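Local coordinates for putative pore-forming toxin (Bacteroides vulgatus ATCC 8482, PDB 3KOG), which is probably a pore-forming toxin, though its role in the bacterium is not established, at residues A[177-182]-A[232-237]. Sequence-based numbering, arbitrary orientation.
Sequences AHSRFS and HAPSHG
Ala177 and Ser235 form a single antiparallel hydrogen-bonded pair, a worked example of how an irregular segment near the chain's end can be held by one beta bridge and a few side chains against the residues leading into a strand. Ser235 N donates a fairly straight bond to Ala177 O (3.1 Å), while the return bond from Ala177 N to Ser235 O is weak, bent to 125° at the hydrogen. Ala177 CB reaches on to Gly237 CA, whose turn is steadied within its own segment: Ser235 OG accepts from Gly237 N, an ST turn.

His178 carries the aromatic part of the contact. Its positive phi belongs to a G1 beta bulge, in which His178 and Ser179 both face Asn120. With CG anti to the carbonyl carbon (chi1 -56°), the side chain runs alongside that of His232, both pointing the same way. His232 CB sits over the His178 ring, 3.8 Å from its centroid, in a CH-pi contact; His232 CD2 lies over the same ring, 3.5 Å from His178 CE1, near the rim. The ring pair is oblique, neither stacked nor edge-to-face, with planes inclined at 46°. A hydrogen bond between His178 ND1 and His230 NE2 helps fix the ring's rotation. On the backbone side, one water donates to both His178 O and His232 O, and Pro234 CA lies 3.2 Å from His178 O in a CA-H...O contact.

At Ser179 the contact tapers to van der Waals packing: Ser179 CB rests on Pro234 CB (3.9 Å), while Ser179 OG is hydrogen-bonded to Asn224 OD1.

Strand 179-198 begins at Ser179 and runs antiparallel between strands 98-120 and 207-225; the loop after strand 207-225 returns to pack on the residues just before and at the start of strand 179-198, at the periphery of the chain.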
ATOM      1  N   ALA A 177      25.472 -12.234  -7.464  1.00 17.44           N
ATOM      2  CA  ALA A 177      26.405 -13.003  -8.280  1.00 17.54           C
ATOM      3  C   ALA A 177      25.703 -14.251  -8.802  1.00 17.56           C
ATOM      4  O   ALA A 177      24.750 -14.768  -8.173  1.00 17.21           O
ATOM      5  CB  ALA A 177      27.662 -13.350  -7.492  1.00 18.11           C
ATOM      6  N   HIS A 178      26.138 -14.717  -9.969  1.00 17.26           N
ATOM      7  CA  HIS A 178      25.661 -15.987 -10.549  1.00 16.80           C
ATOM      8  C   HIS A 178      24.142 -16.011 -10.625  1.00 15.86           C
ATOM      9  O   HIS A 178      23.486 -16.936 -10.110  1.00 16.15           O
ATOM     10  CB  HIS A 178      26.200 -17.179  -9.751  1.00 17.61           C
ATOM     11  CG  HIS A 178      27.699 -17.204  -9.643  1.00 17.75           C
ATOM     12  ND1 HIS A 178      28.517 -17.520 -10.703  1.00 17.86           N
ATOM     13  CD2 HIS A 178      28.524 -16.947  -8.598  1.00 19.01           C
ATOM     14  CE1 HIS A 178      29.781 -17.469 -10.317  1.00 20.39           C
ATOM     15  NE2 HIS A 178      29.815 -17.121  -9.044  1.00 19.69           N
ATOM     16  N   SER A 179      23.590 -14.949 -11.195  1.00 14.98           N
ATOM     17  CA  SER A 179      22.140 -14.693 -11.125  1.00 14.24           C
ATOM     18  C   SER A 179      21.566 -14.237 -12.447  1.00 12.93           C
ATOM     19  O   SER A 179      22.192 -13.469 -13.172  1.00 13.31           O
ATOM     20  CB  SER A 179      21.834 -13.627 -10.071  1.00 14.79           C
ATOM     21  OG  SER A 179      20.463 -13.287 -10.104  1.00 15.09           O
ATOM     22  N   ARG A 180      20.383 -14.745 -12.752  1.00 12.61           N
ATOM     23  CA  ARG A 180      19.544 -14.259 -13.830  1.00 12.70           C
ATOM     24  C   ARG A 180      18.611 -13.261 -13.163  1.00 11.83           C
ATOM     25  O   ARG A 180      17.723 -13.639 -12.380  1.00 11.17           O
ATOM     26  CB  ARG A 180      18.764 -15.420 -14.451  1.00 13.53           C
ATOM     27  CG  ARG A 180      17.845 -15.050 -15.571  1.00 16.86           C
ATOM     28  CD  ARG A 180      17.102 -16.269 -16.076  1.00 21.87           C
ATOM     29  NE  ARG A 180      16.685 -16.072 -17.448  1.00 28.79           N
ATOM     30  CZ  ARG A 180      17.494 -16.133 -18.508  1.00 33.01           C
ATOM     31  NH1 ARG A 180      18.806 -16.394 -18.375  1.00 33.73           N
ATOM     32  NH2 ARG A 180      16.987 -15.908 -19.720  1.00 34.38           N
ATOM     33  N   PHE A 181      18.856 -11.989 -13.431  1.00 11.63           N
ATOM     34  CA  PHE A 181      18.182 -10.897 -12.748  1.00 11.00           C
ATOM     35  C   PHE A 181      17.141 -10.247 -13.620  1.00 10.44           C
ATOM     36  O   PHE A 181      17.380  -9.994 -14.804  1.00 11.24           O
ATOM     37  CB  PHE A 181      19.227  -9.861 -12.297  1.00 12.19           C
ATOM     38  CG  PHE A 181      18.632  -8.610 -11.674  1.00 10.19           C
ATOM     39  CD1 PHE A 181      18.345  -8.565 -10.322  1.00 10.65           C
ATOM     40  CD2 PHE A 181      18.316  -7.501 -12.455  1.00 12.87           C
ATOM     41  CE1 PHE A 181      17.724  -7.416  -9.757  1.00  9.43           C
ATOM     42  CE2 PHE A 181      17.755  -6.354 -11.902  1.00 10.27           C
ATOM     43  CZ  PHE A 181      17.447  -6.321 -10.543  1.00 10.37           C
ATOM     44  N   SER A 182      16.016  -9.892 -13.015  1.00 10.38           N
ATOM     45  CA  SER A 182      14.945  -9.173 -13.644  1.00 10.01           C
ATOM     46  C   SER A 182      14.081  -8.495 -12.590  1.00 10.67           C
ATOM     47  O   SER A 182      14.244  -8.722 -11.387  1.00 10.69           O
ATOM     48  CB  SER A 182      14.081 -10.101 -14.518  1.00  9.61           C
ATOM     49  OG  SER A 182      13.426 -11.089 -13.736  1.00 10.83           O
ATOM     50  N   HIS A 232      26.599 -22.412 -10.593  1.00 17.48           N
ATOM     51  CA  HIS A 232      26.319 -21.846  -9.274  1.00 17.90           C
ATOM     52  C   HIS A 232      24.897 -21.336  -9.228  1.00 17.19           C
ATOM     53  O   HIS A 232      24.351 -20.949 -10.256  1.00 16.01           O
ATOM     54  CB  HIS A 232      27.241 -20.659  -8.970  1.00 18.50           C
ATOM     55  CG  HIS A 232      28.649 -21.056  -8.692  1.00 22.22           C
ATOM     56  ND1 HIS A 232      29.004 -21.786  -7.577  1.00 24.84           N
ATOM     57  CD2 HIS A 232      29.785 -20.859  -9.405  1.00 23.46           C
ATOM     58  CE1 HIS A 232      30.306 -22.033  -7.626  1.00 26.85           C
ATOM     59  NE2 HIS A 232      30.802 -21.475  -8.721  1.00 24.12           N
ATOM     60  N   ALA A 233      24.323 -21.327  -8.029  1.00 17.65           N
ATOM     61  CA  ALA A 233      23.063 -20.668  -7.769  1.00 18.28           C
ATOM     62  C   ALA A 233      23.364 -19.193  -7.387  1.00 18.70           C
ATOM     63  O   ALA A 233      24.517 -18.837  -7.147  1.00 19.00           O
ATOM     64  CB  ALA A 233      22.272 -21.408  -6.661  1.00 17.59           C
ATOM     65  N   PRO A 234      22.335 -18.339  -7.366  1.00 19.24           N
ATOM     66  CA  PRO A 234      22.603 -16.951  -7.050  1.00 20.53           C
ATOM     67  C   PRO A 234      23.056 -16.776  -5.608  1.00 22.72           C
ATOM     68  O   PRO A 234      22.490 -17.414  -4.696  1.00 21.73           O
ATOM     69  CB  PRO A 234      21.254 -16.271  -7.262  1.00 20.27           C
ATOM     70  CG  PRO A 234      20.523 -17.141  -8.237  1.00 19.04           C
ATOM     71  CD  PRO A 234      20.975 -18.539  -7.904  1.00 18.54           C
ATOM     72  N   SER A 235      24.063 -15.926  -5.422  1.00 24.83           N
ATOM     73  CA  SER A 235      24.578 -15.581  -4.083  1.00 26.76           C
ATOM     74  C   SER A 235      25.353 -14.262  -4.124  1.00 28.73           C
ATOM     75  O   SER A 235      25.498 -13.640  -5.179  1.00 28.44           O
ATOM     76  CB  SER A 235      25.509 -16.684  -3.562  1.00 26.78           C
ATOM     77  OG  SER A 235      26.714 -16.747  -4.316  1.00 25.62           O
ATOM     78  N   HIS A 236      25.880 -13.861  -2.962  1.00 31.29           N
ATOM     79  CA  HIS A 236      26.748 -12.684  -2.866  1.00 32.54           C
ATOM     80  C   HIS A 236      28.161 -12.957  -3.349  1.00 33.19           C
ATOM     81  O   HIS A 236      28.958 -12.032  -3.436  1.00 33.54           O
ATOM     82  CB  HIS A 236      26.765 -12.135  -1.439  1.00 32.84           C
ATOM     83  CG  HIS A 236      25.410 -11.768  -0.930  1.00 34.06           C
ATOM     84  ND1 HIS A 236      24.536 -12.704  -0.414  1.00 35.55           N
ATOM     85  CD2 HIS A 236      24.766 -10.577  -0.880  1.00 33.53           C
ATOM     86  CE1 HIS A 236      23.415 -12.098  -0.063  1.00 36.45           C
ATOM     87  NE2 HIS A 236      23.529 -10.808  -0.332  1.00 34.60           N
ATOM     88  N   GLY A 237      28.478 -14.207  -3.683  1.00 34.00           N
ATOM     89  CA  GLY A 237      29.733 -14.517  -4.352  1.00 34.77           C
ATOM     90  C   GLY A 237      30.939 -14.127  -3.507  1.00 35.42           C
ATOM     91  O   GLY A 237      30.900 -14.261  -2.287  1.00 34.81           O
TER
HETATM   92  O   HOH W   1      22.615 -19.078 -11.346  1.00  8.83           O